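Local coordinates for Ets DNA-binding protein pokkuri (Drosophila melanogaster, PDB 1SV0) that represses transcription as an ETS-family DNA-binding factor, restraining photoreceptor development against Ras signalling, seen here as its SAM (Pointed) domain bound to the SAM domain of Mae, at residues R11-S14 and R15-L19; L22-C25 and V26-D30; F39-N42 and G43-C47. The protein carries 1 engineered substitution. All coordinates share one frame; numbering follows the deposited sequence.

All three contacts are local, each between residues close in sequence, and all lie in the SAM (Pointed) domain. Contacts 1 and 2 share helix 15-28: residues 11-19 start it, residues 22-30 end it, and their centres are about 15 Å apart. Contact 3 starts helix 43-46, and its centre is about 7 Å from that of contact 1. Those two helix starts are tied directly, since W13 O lies 2.7 Å from G43 N, a probable hydrogen bond, and V18 CG2 packs 3.3 Å from M41 O. Contacts 2 and 3, centres about 17 Å apart, touch where L22 CD1 comes 3.4 Å from F39 CB. Of the three, contact 2 alone reaches the Mae chain.

Contact 1 of 3, residues R11-S14 and R15-L19; sequences RLWS and REDVL
The indole of W13 has V18 CG2 at its edge, near the ring plane, while D17 CB approaches obliquely. W13 comes nearest to D17 through its stem, CB to CB 3.5 Å. The indole and the D17 carboxylate are turned 64° apart, so the two do not stack. The carboxylate instead caps the helix start: D17 OD2 accepts from S14 N at 2.8 Å, nearly straight at 175°, on its anti side and somewhat out of its plane. In return S14 OG accepts from D17 N at 3.1 Å, which completes a capping box with S14 as N-cap. This return bond depends on OG standing between the backbone N and the carbonyl carbon of S14 (chi1 64°). V18 N then donates to S14 O at 3.1 Å, the first regular bond of the helix. An alanine in place of D17 removes the carboxylate, which would probably leave S14 N without its mate and the capping box with only the S14 OG bond. W13 NE1 donates to P7 O, and the indole packs on F21 of helix 15-28 and on L69 and L72 of helix 62-77, joining this helix start to the C-terminal helix.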
ATOM      1  N   ARG A  11      19.510  -4.101   3.871  1.00 42.15           N
ATOM      2  CA  ARG A  11      20.724  -3.729   3.160  1.00 42.86           C
ATOM      3  C   ARG A  11      21.653  -4.920   2.954  1.00 42.25           C
ATOM      4  O   ARG A  11      22.579  -4.857   2.148  1.00 43.43           O
ATOM      5  CB  ARG A  11      21.451  -2.618   3.916  1.00 45.68           C
ATOM      6  CG  ARG A  11      20.762  -1.267   3.822  1.00 47.22           C
ATOM      7  CD  ARG A  11      21.442  -0.241   4.710  1.00 49.08           C
ATOM      8  NE  ARG A  11      21.029  -0.362   6.104  1.00 51.29           N
ATOM      9  CZ  ARG A  11      21.869  -0.490   7.126  1.00 54.08           C
ATOM     10  NH1 ARG A  11      23.178  -0.520   6.908  1.00 55.44           N
ATOM     11  NH2 ARG A  11      21.401  -0.573   8.366  1.00 53.96           N
ATOM     12  N   LEU A  12      21.400  -6.009   3.673  1.00 41.60           N
ATOM     13  CA  LEU A  12      22.228  -7.204   3.552  1.00 40.74           C
ATOM     14  C   LEU A  12      21.562  -8.293   2.708  1.00 39.78           C
ATOM     15  O   LEU A  12      22.111  -9.379   2.540  1.00 39.67           O
ATOM     16  CB  LEU A  12      22.550  -7.757   4.942  1.00 42.35           C
ATOM     17  CG  LEU A  12      23.227  -6.782   5.911  1.00 45.24           C
ATOM     18  CD1 LEU A  12      23.527  -7.486   7.220  1.00 45.93           C
ATOM     19  CD2 LEU A  12      24.511  -6.243   5.298  1.00 46.60           C
ATOM     20  N   TRP A  13      20.386  -8.000   2.167  1.00 36.33           N
ATOM     21  CA  TRP A  13      19.672  -8.985   1.360  1.00 35.75           C
ATOM     22  C   TRP A  13      20.363  -9.367   0.066  1.00 34.52           C
ATOM     23  O   TRP A  13      20.973  -8.533  -0.600  1.00 33.88           O
ATOM     24  CB  TRP A  13      18.258  -8.491   1.018  1.00 32.99           C
ATOM     25  CG  TRP A  13      17.332  -8.440   2.184  1.00 33.50           C
ATOM     26  CD1 TRP A  13      17.528  -9.007   3.412  1.00 33.18           C
ATOM     27  CD2 TRP A  13      16.038  -7.826   2.226  1.00 32.04           C
ATOM     28  NE1 TRP A  13      16.436  -8.783   4.217  1.00 33.13           N
ATOM     29  CE2 TRP A  13      15.505  -8.063   3.511  1.00 31.68           C
ATOM     30  CE3 TRP A  13      15.276  -7.099   1.299  1.00 32.18           C
ATOM     31  CZ2 TRP A  13      14.243  -7.602   3.896  1.00 31.00           C
ATOM     32  CZ3 TRP A  13      14.015  -6.637   1.686  1.00 32.03           C
ATOM     33  CH2 TRP A  13      13.515  -6.893   2.972  1.00 31.54           C
ATOM     34  N   SER A  14      20.256 -10.643  -0.286  1.00 34.61           N
ATOM     35  CA  SER A  14      20.816 -11.150  -1.533  1.00 35.85           C
ATOM     36  C   SER A  14      19.771 -10.800  -2.595  1.00 36.45           C
ATOM     37  O   SER A  14      18.715 -10.261  -2.260  1.00 33.87           O
ATOM     38  CB  SER A  14      20.969 -12.671  -1.455  1.00 36.61           C
ATOM     39  OG  SER A  14      19.696 -13.293  -1.321  1.00 36.18           O
ATOM     40  N   ARG A  15      20.050 -11.100  -3.861  1.00 37.17           N
ATOM     41  CA  ARG A  15      19.076 -10.816  -4.912  1.00 37.42           C
ATOM     42  C   ARG A  15      17.812 -11.646  -4.685  1.00 37.21           C
ATOM     43  O   ARG A  15      16.694 -11.147  -4.848  1.00 32.99           O
ATOM     44  CB  ARG A  15      19.638 -11.141  -6.302  1.00 40.78           C
ATOM     45  CG  ARG A  15      20.569 -10.082  -6.870  1.00 45.99           C
ATOM     46  CD  ARG A  15      20.888 -10.364  -8.333  1.00 50.06           C
ATOM     47  NE  ARG A  15      21.572  -9.242  -8.976  1.00 53.66           N
ATOM     48  CZ  ARG A  15      21.834  -9.172 -10.280  1.00 55.85           C
ATOM     49  NH1 ARG A  15      21.473 -10.163 -11.087  1.00 56.39           N
ATOM     50  NH2 ARG A  15      22.447  -8.105 -10.779  1.00 57.46           N
ATOM     51  N   GLU A  16      17.989 -12.912  -4.314  1.00 35.79           N
ATOM     52  CA  GLU A  16      16.834 -13.762  -4.089  1.00 36.09           C
ATOM     53  C   GLU A  16      16.050 -13.326  -2.857  1.00 34.49           C
ATOM     54  O   GLU A  16      14.835 -13.504  -2.812  1.00 34.77           O
ATOM     55  CB  GLU A  16      17.240 -15.233  -3.971  1.00 39.77           C
ATOM     56  CG  GLU A  16      16.030 -16.178  -3.840  1.00 44.43           C
ATOM     57  CD  GLU A  16      14.906 -15.872  -4.843  1.00 47.95           C
ATOM     58  OE1 GLU A  16      15.168 -15.900  -6.071  1.00 49.47           O
ATOM     59  OE2 GLU A  16      13.757 -15.606  -4.403  1.00 42.65           O
ATOM     60  N   ASP A  17      16.730 -12.754  -1.864  1.00 33.38           N
ATOM     61  CA  ASP A  17      16.042 -12.267  -0.662  1.00 32.93           C
ATOM     62  C   ASP A  17      15.138 -11.123  -1.111  1.00 31.14           C
ATOM     63  O   ASP A  17      13.994 -11.010  -0.672  1.00 30.76           O
ATOM     64  CB  ASP A  17      17.017 -11.711   0.386  1.00 34.74           C
ATOM     65  CG  ASP A  17      17.869 -12.786   1.048  1.00 39.51           C
ATOM     66  OD1 ASP A  17      17.360 -13.906   1.271  1.00 37.43           O
ATOM     67  OD2 ASP A  17      19.047 -12.496   1.366  1.00 40.14           O
ATOM     68  N   VAL A  18      15.672 -10.276  -1.988  1.00 29.15           N
ATOM     69  CA  VAL A  18      14.933  -9.136  -2.509  1.00 29.06           C
ATOM     70  C   VAL A  18      13.666  -9.595  -3.231  1.00 27.26           C
ATOM     71  O   VAL A  18      12.607  -8.986  -3.083  1.00 27.69           O
ATOM     72  CB  VAL A  18      15.816  -8.289  -3.475  1.00 28.56           C
ATOM     73  CG1 VAL A  18      14.957  -7.339  -4.300  1.00 24.68           C
ATOM     74  CG2 VAL A  18      16.830  -7.483  -2.668  1.00 29.57           C
ATOM     75  N   LEU A  19      13.760 -10.675  -3.998  1.00 28.33           N
ATOM     76  CA  LEU A  19      12.588 -11.156  -4.722  1.00 27.92           C
ATOM     77  C   LEU A  19      11.533 -11.714  -3.771  1.00 27.18           C
ATOM     78  O   LEU A  19      10.341 -11.521  -3.989  1.00 26.95           O
ATOM     79  CB  LEU A  19      12.983 -12.217  -5.751  1.00 30.00           C
ATOM     80  CG  LEU A  19      13.942 -11.747  -6.855  1.00 34.45           C
ATOM     81  CD1 LEU A  19      14.199 -12.899  -7.821  1.00 36.41           C
ATOM     82  CD2 LEU A  19      13.357 -10.559  -7.599  1.00 33.87           C
TER

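Contact 2 of 3, residues L22-C25 and V26-D30; sequences LRFC and VREFD
From L22 to C25 the carbonyls accept from V26 to F29 in unbroken i to i+4 order; the tightest of these bonds, E28 N to F24 O, spans 2.8 Å at 169°. The helix closes in a Schellman motif, with D30 at positive phi and its N bonded to R27 O at 3.1 Å. Among the side chains, E28 CG lies over one face of the F24 ring, 3.6 Å from its centroid and 23° off the normal, a CH-pi contact offset toward the rim. F24 CG stands anti to the backbone N, which carries the ring along the helix to E28. R27 NH2 comes obliquely to F24 CD1 at 3.4 Å, the guanidinium turned 80° from the ring plane. On the adjoining side of the helix, C25 CB packs 4.2 Å from F29 CD1, and C25 SG sits 5.4 Å from the F29 ring centroid, an oblique sulfur-aromatic contact. E28 OE2 forms a salt bridge with K47 of the Mae chain, and D30 OD2 accepts from R16 N of that chain. C25 rests on L65 and F29 on V68 of helix 62-77, so this helix end meets the C-terminal helix as well as the bound partner.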
ATOM      1  N   LEU A  22       9.639  -8.848  -2.266  1.00 25.22           N
ATOM      2  CA  LEU A  22       8.674  -8.275  -3.196  1.00 26.07           C
ATOM      3  C   LEU A  22       7.456  -9.180  -3.411  1.00 26.38           C
ATOM      4  O   LEU A  22       6.326  -8.698  -3.399  1.00 25.72           O
ATOM      5  CB  LEU A  22       9.360  -7.952  -4.521  1.00 27.26           C
ATOM      6  CG  LEU A  22      10.419  -6.859  -4.336  1.00 28.34           C
ATOM      7  CD1 LEU A  22      11.312  -6.781  -5.584  1.00 30.15           C
ATOM      8  CD2 LEU A  22       9.732  -5.525  -4.058  1.00 28.43           C
ATOM      9  N   ARG A  23       7.679 -10.487  -3.583  1.00 24.91           N
ATOM     10  CA  ARG A  23       6.565 -11.420  -3.784  1.00 26.04           C
ATOM     11  C   ARG A  23       5.653 -11.424  -2.566  1.00 24.70           C
ATOM     12  O   ARG A  23       4.425 -11.452  -2.686  1.00 24.92           O
ATOM     13  CB  ARG A  23       7.084 -12.831  -4.057  1.00 27.44           C
ATOM     14  CG  ARG A  23       7.913 -12.932  -5.331  1.00 32.10           C
ATOM     15  CD  ARG A  23       7.948 -14.361  -5.829  1.00 39.29           C
ATOM     16  NE  ARG A  23       8.200 -14.409  -7.261  1.00 46.98           N
ATOM     17  CZ  ARG A  23       9.286 -14.933  -7.813  1.00 50.16           C
ATOM     18  NH1 ARG A  23      10.230 -15.467  -7.050  1.00 50.68           N
ATOM     19  NH2 ARG A  23       9.428 -14.906  -9.133  1.00 51.75           N
ATOM     20  N   PHE A  24       6.268 -11.397  -1.394  1.00 24.26           N
ATOM     21  CA  PHE A  24       5.546 -11.353  -0.126  1.00 25.63           C
ATOM     22  C   PHE A  24       4.720 -10.058  -0.079  1.00 25.47           C
ATOM     23  O   PHE A  24       3.565 -10.064   0.345  1.00 25.28           O
ATOM     24  CB  PHE A  24       6.563 -11.376   1.024  1.00 29.75           C
ATOM     25  CG  PHE A  24       5.990 -10.979   2.351  1.00 33.23           C
ATOM     26  CD1 PHE A  24       5.395 -11.926   3.178  1.00 35.33           C
ATOM     27  CD2 PHE A  24       6.038  -9.654   2.770  1.00 30.89           C
ATOM     28  CE1 PHE A  24       4.841 -11.553   4.400  1.00 37.75           C
ATOM     29  CE2 PHE A  24       5.488  -9.271   3.986  1.00 37.10           C
ATOM     30  CZ  PHE A  24       4.894 -10.224   4.807  1.00 37.44           C
ATOM     31  N   CYS A  25       5.312  -8.947  -0.519  1.00 24.07           N
ATOM     32  CA  CYS A  25       4.605  -7.659  -0.526  1.00 24.93           C
ATOM     33  C   CYS A  25       3.424  -7.635  -1.494  1.00 24.85           C
ATOM     34  O   CYS A  25       2.375  -7.091  -1.178  1.00 22.73           O
ATOM     35  CB  CYS A  25       5.556  -6.519  -0.883  1.00 26.65           C
ATOM     36  SG  CYS A  25       6.692  -6.080   0.452  1.00 34.51           S
ATOM     37  N   VAL A  26       3.609  -8.211  -2.677  1.00 24.21           N
ATOM     38  CA  VAL A  26       2.553  -8.259  -3.672  1.00 24.40           C
ATOM     39  C   VAL A  26       1.338  -8.986  -3.087  1.00 26.02           C
ATOM     40  O   VAL A  26       0.206  -8.552  -3.268  1.00 26.05           O
ATOM     41  CB  VAL A  26       3.046  -8.964  -4.946  1.00 24.27           C
ATOM     42  CG1 VAL A  26       1.862  -9.532  -5.745  1.00 25.88           C
ATOM     43  CG2 VAL A  26       3.822  -7.959  -5.797  1.00 26.05           C
ATOM     44  N   ARG A  27       1.584 -10.091  -2.386  1.00 25.15           N
ATOM     45  CA  ARG A  27       0.508 -10.848  -1.753  1.00 26.83           C
ATOM     46  C   ARG A  27      -0.071 -10.084  -0.557  1.00 28.24           C
ATOM     47  O   ARG A  27      -1.277  -9.845  -0.480  1.00 27.80           O
ATOM     48  CB  ARG A  27       1.013 -12.224  -1.278  1.00 26.88           C
ATOM     49  CG  ARG A  27      -0.062 -13.039  -0.540  1.00 29.85           C
ATOM     50  CD  ARG A  27       0.437 -14.408  -0.074  1.00 28.60           C
ATOM     51  NE  ARG A  27       1.539 -14.300   0.879  1.00 27.73           N
ATOM     52  CZ  ARG A  27       2.817 -14.501   0.573  1.00 29.35           C
ATOM     53  NH1 ARG A  27       3.175 -14.829  -0.663  1.00 26.82           N
ATOM     54  NH2 ARG A  27       3.742 -14.369   1.510  1.00 32.15           N
ATOM     55  N   GLU A  28       0.792  -9.683   0.372  1.00 28.19           N
ATOM     56  CA  GLU A  28       0.345  -8.982   1.575  1.00 29.25           C
ATOM     57  C   GLU A  28      -0.459  -7.714   1.345  1.00 28.94           C
ATOM     58  O   GLU A  28      -1.362  -7.401   2.116  1.00 25.61           O
ATOM     59  CB  GLU A  28       1.541  -8.651   2.472  1.00 33.14           C
ATOM     60  CG  GLU A  28       1.971  -9.814   3.343  1.00 41.97           C
ATOM     61  CD  GLU A  28       1.110  -9.964   4.584  1.00 44.33           C
ATOM     62  OE1 GLU A  28       1.039 -11.091   5.118  1.00 48.70           O
ATOM     63  OE2 GLU A  28       0.520  -8.956   5.034  1.00 46.82           O
ATOM     64  N   PHE A  29      -0.125  -6.984   0.290  1.00 27.83           N
ATOM     65  CA  PHE A  29      -0.812  -5.740  -0.006  1.00 28.50           C
ATOM     66  C   PHE A  29      -1.779  -5.849  -1.183  1.00 27.42           C
ATOM     67  O   PHE A  29      -2.403  -4.870  -1.554  1.00 28.60           O
ATOM     68  CB  PHE A  29       0.230  -4.646  -0.251  1.00 26.37           C
ATOM     69  CG  PHE A  29       1.091  -4.367   0.944  1.00 30.45           C
ATOM     70  CD1 PHE A  29       2.474  -4.329   0.832  1.00 32.05           C
ATOM     71  CD2 PHE A  29       0.515  -4.159   2.196  1.00 32.05           C
ATOM     72  CE1 PHE A  29       3.270  -4.086   1.941  1.00 34.85           C
ATOM     73  CE2 PHE A  29       1.305  -3.915   3.313  1.00 34.09           C
ATOM     74  CZ  PHE A  29       2.685  -3.880   3.187  1.00 33.96           C
ATOM     75  N   ASP A  30      -1.901  -7.045  -1.756  1.00 29.28           N
ATOM     76  CA  ASP A  30      -2.808  -7.280  -2.884  1.00 29.43           C
ATOM     77  C   ASP A  30      -2.467  -6.333  -4.038  1.00 31.22           C
ATOM     78  O   ASP A  30      -3.343  -5.663  -4.594  1.00 29.83           O
ATOM     79  CB  ASP A  30      -4.267  -7.066  -2.444  1.00 29.97           C
ATOM     80  CG  ASP A  30      -5.275  -7.798  -3.335  1.00 33.42           C
ATOM     81  OD1 ASP A  30      -4.878  -8.322  -4.395  1.00 34.00           O
ATOM     82  OD2 ASP A  30      -6.475  -7.846  -2.973  1.00 30.75           O
TER

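Contact 3 of 3, residues F39-N42 and G43-C47; sequences FQMN and GKRLC. Engineered in segment 43-47: R45 (natural residue Ala).
L46 N donates to N42 O at 3.0 Å and 165°, closing the first turn of helix 43-46 on the residue before it. N42 is the N-cap: its OD1 accepts from R45 N at 3.0 Å, and the donor lies nearly in line with the side-chain C=O, at 172°. A chi1 of 57° turns the amide of N42 toward the helix start and puts OD1 in front of this N-H. The short helix lies within the all-helical SAM fold, where L46 touches V18 of helix 15-28, F54 of helix 51-57 and L69 of helix 62-77. L46 CD1 also meets the edge of the F39 ring, 4.0 Å from CD2. M41 turns its thioether to the same turn, with SD 3.6 Å from L46 N, and its bent end brings CE over one face of the R45 guanidinium, 3.6 Å from CZ. The extended R45 chain runs across M41 at about a right angle, and NH1 donates to a water at 2.9 Å that gives a weak bond to Q40 O, at the centre of an inverse gamma turn. R45 is engineered, alanine in the natural sequence, so both the methyl contact and the water bond belong to the substituted side chain.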
ATOM      1  N   PHE A  39      13.507  -5.521 -10.783  1.00 35.86           N
ATOM      2  CA  PHE A  39      14.062  -5.635  -9.440  1.00 37.03           C
ATOM      3  C   PHE A  39      15.154  -6.689  -9.265  1.00 38.15           C
ATOM      4  O   PHE A  39      15.272  -7.296  -8.194  1.00 37.97           O
ATOM      5  CB  PHE A  39      12.942  -5.904  -8.424  1.00 35.57           C
ATOM      6  CG  PHE A  39      11.964  -4.766  -8.275  1.00 33.84           C
ATOM      7  CD1 PHE A  39      10.812  -4.714  -9.053  1.00 32.55           C
ATOM      8  CD2 PHE A  39      12.209  -3.736  -7.369  1.00 33.04           C
ATOM      9  CE1 PHE A  39       9.908  -3.646  -8.932  1.00 32.06           C
ATOM     10  CE2 PHE A  39      11.318  -2.668  -7.239  1.00 35.17           C
ATOM     11  CZ  PHE A  39      10.160  -2.625  -8.026  1.00 32.42           C
ATOM     12  N   GLN A  40      15.952  -6.919 -10.302  1.00 38.10           N
ATOM     13  CA  GLN A  40      17.029  -7.895 -10.201  1.00 39.78           C
ATOM     14  C   GLN A  40      18.232  -7.191  -9.592  1.00 39.83           C
ATOM     15  O   GLN A  40      19.136  -6.760 -10.305  1.00 40.85           O
ATOM     16  CB  GLN A  40      17.385  -8.448 -11.583  1.00 41.87           C
ATOM     17  CG  GLN A  40      16.251  -9.214 -12.245  1.00 44.00           C
ATOM     18  CD  GLN A  40      15.761 -10.373 -11.399  1.00 45.34           C
ATOM     19  OE1 GLN A  40      16.551 -11.202 -10.940  1.00 46.87           O
ATOM     20  NE2 GLN A  40      14.450 -10.445 -11.197  1.00 46.82           N
ATOM     21  N   MET A  41      18.235  -7.082  -8.267  1.00 38.87           N
ATOM     22  CA  MET A  41      19.310  -6.406  -7.555  1.00 38.14           C
ATOM     23  C   MET A  41      19.369  -6.883  -6.106  1.00 38.01           C
ATOM     24  O   MET A  41      18.394  -7.424  -5.585  1.00 37.67           O
ATOM     25  CB  MET A  41      19.065  -4.896  -7.580  1.00 39.29           C
ATOM     26  CG  MET A  41      17.767  -4.493  -6.885  1.00 40.06           C
ATOM     27  SD  MET A  41      17.368  -2.747  -6.998  1.00 41.61           S
ATOM     28  CE  MET A  41      16.866  -2.641  -8.691  1.00 42.63           C
ATOM     29  N   ASN A  42      20.508  -6.674  -5.450  1.00 35.84           N
ATOM     30  CA  ASN A  42      20.650  -7.082  -4.063  1.00 35.03           C
ATOM     31  C   ASN A  42      20.022  -6.053  -3.118  1.00 33.44           C
ATOM     32  O   ASN A  42      19.564  -4.992  -3.547  1.00 29.87           O
ATOM     33  CB  ASN A  42      22.126  -7.280  -3.713  1.00 36.68           C
ATOM     34  CG  ASN A  42      22.959  -6.036  -3.962  1.00 39.02           C
ATOM     35  OD1 ASN A  42      22.469  -4.913  -3.847  1.00 36.95           O
ATOM     36  ND2 ASN A  42      24.235  -6.233  -4.291  1.00 41.77           N
ATOM     37  N   GLY A  43      20.008  -6.375  -1.832  1.00 33.87           N
ATOM     38  CA  GLY A  43      19.425  -5.476  -0.850  1.00 36.22           C
ATOM     39  C   GLY A  43      20.070  -4.099  -0.798  1.00 38.37           C
ATOM     40  O   GLY A  43      19.388  -3.083  -0.633  1.00 37.02           O
ATOM     41  N   LYS A  44      21.389  -4.060  -0.944  1.00 39.73           N
ATOM     42  CA  LYS A  44      22.119  -2.799  -0.907  1.00 40.73           C
ATOM     43  C   LYS A  44      21.544  -1.792  -1.893  1.00 40.32           C
ATOM     44  O   LYS A  44      21.280  -0.646  -1.538  1.00 39.23           O
ATOM     45  CB  LYS A  44      23.597  -3.040  -1.224  1.00 43.02           C
ATOM     46  CG  LYS A  44      24.502  -1.830  -1.019  1.00 48.61           C
ATOM     47  CD  LYS A  44      25.970  -2.234  -1.177  1.00 51.20           C
ATOM     48  CE  LYS A  44      26.918  -1.104  -0.801  1.00 53.87           C
ATOM     49  NZ  LYS A  44      28.346  -1.566  -0.756  1.00 56.17           N
ATOM     50  N   ARG A  45      21.342  -2.224  -3.133  1.00 39.60           N
ATOM     51  CA  ARG A  45      20.817  -1.328  -4.154  1.00 40.09           C
ATOM     52  C   ARG A  45      19.316  -1.083  -3.999  1.00 38.10           C
ATOM     53  O   ARG A  45      18.841   0.032  -4.230  1.00 36.46           O
ATOM     54  CB  ARG A  45      21.114  -1.880  -5.553  1.00 43.23           C
ATOM     55  CG  ARG A  45      20.837  -0.890  -6.663  1.00 46.40           C
ATOM     56  CD  ARG A  45      20.843  -1.564  -8.028  1.00 51.40           C
ATOM     57  NE  ARG A  45      20.233  -0.708  -9.042  1.00 52.10           N
ATOM     58  CZ  ARG A  45      19.797  -1.136 -10.222  1.00 53.82           C
ATOM     59  NH1 ARG A  45      19.904  -2.420 -10.547  1.00 54.69           N
ATOM     60  NH2 ARG A  45      19.246  -0.282 -11.074  1.00 53.20           N
ATOM     61  N   LEU A  46      18.565  -2.112  -3.612  1.00 36.81           N
ATOM     62  CA  LEU A  46      17.125  -1.938  -3.432  1.00 33.98           C
ATOM     63  C   LEU A  46      16.911  -0.792  -2.454  1.00 34.94           C
ATOM     64  O   LEU A  46      16.082   0.089  -2.678  1.00 34.07           O
ATOM     65  CB  LEU A  46      16.469  -3.202  -2.856  1.00 32.78           C
ATOM     66  CG  LEU A  46      14.940  -3.115  -2.668  1.00 29.88           C
ATOM     67  CD1 LEU A  46      14.266  -3.131  -4.033  1.00 31.09           C
ATOM     68  CD2 LEU A  46      14.432  -4.274  -1.823  1.00 29.92           C
ATOM     69  N   CYS A  47      17.683  -0.802  -1.372  1.00 35.51           N
ATOM     70  CA  CYS A  47      17.555   0.214  -0.340  1.00 39.95           C
ATOM     71  C   CYS A  47      17.999   1.613  -0.753  1.00 40.44           C
ATOM     72  O   CYS A  47      17.770   2.569  -0.025  1.00 40.59           O
ATOM     73  CB  CYS A  47      18.309  -0.227   0.919  1.00 38.23           C
ATOM     74  SG  CYS A  47      17.569  -1.657   1.734  1.00 39.22           S
TER
HETATM   75  O   HOH W   1      21.765  -4.609 -10.209  1.00 57.80           O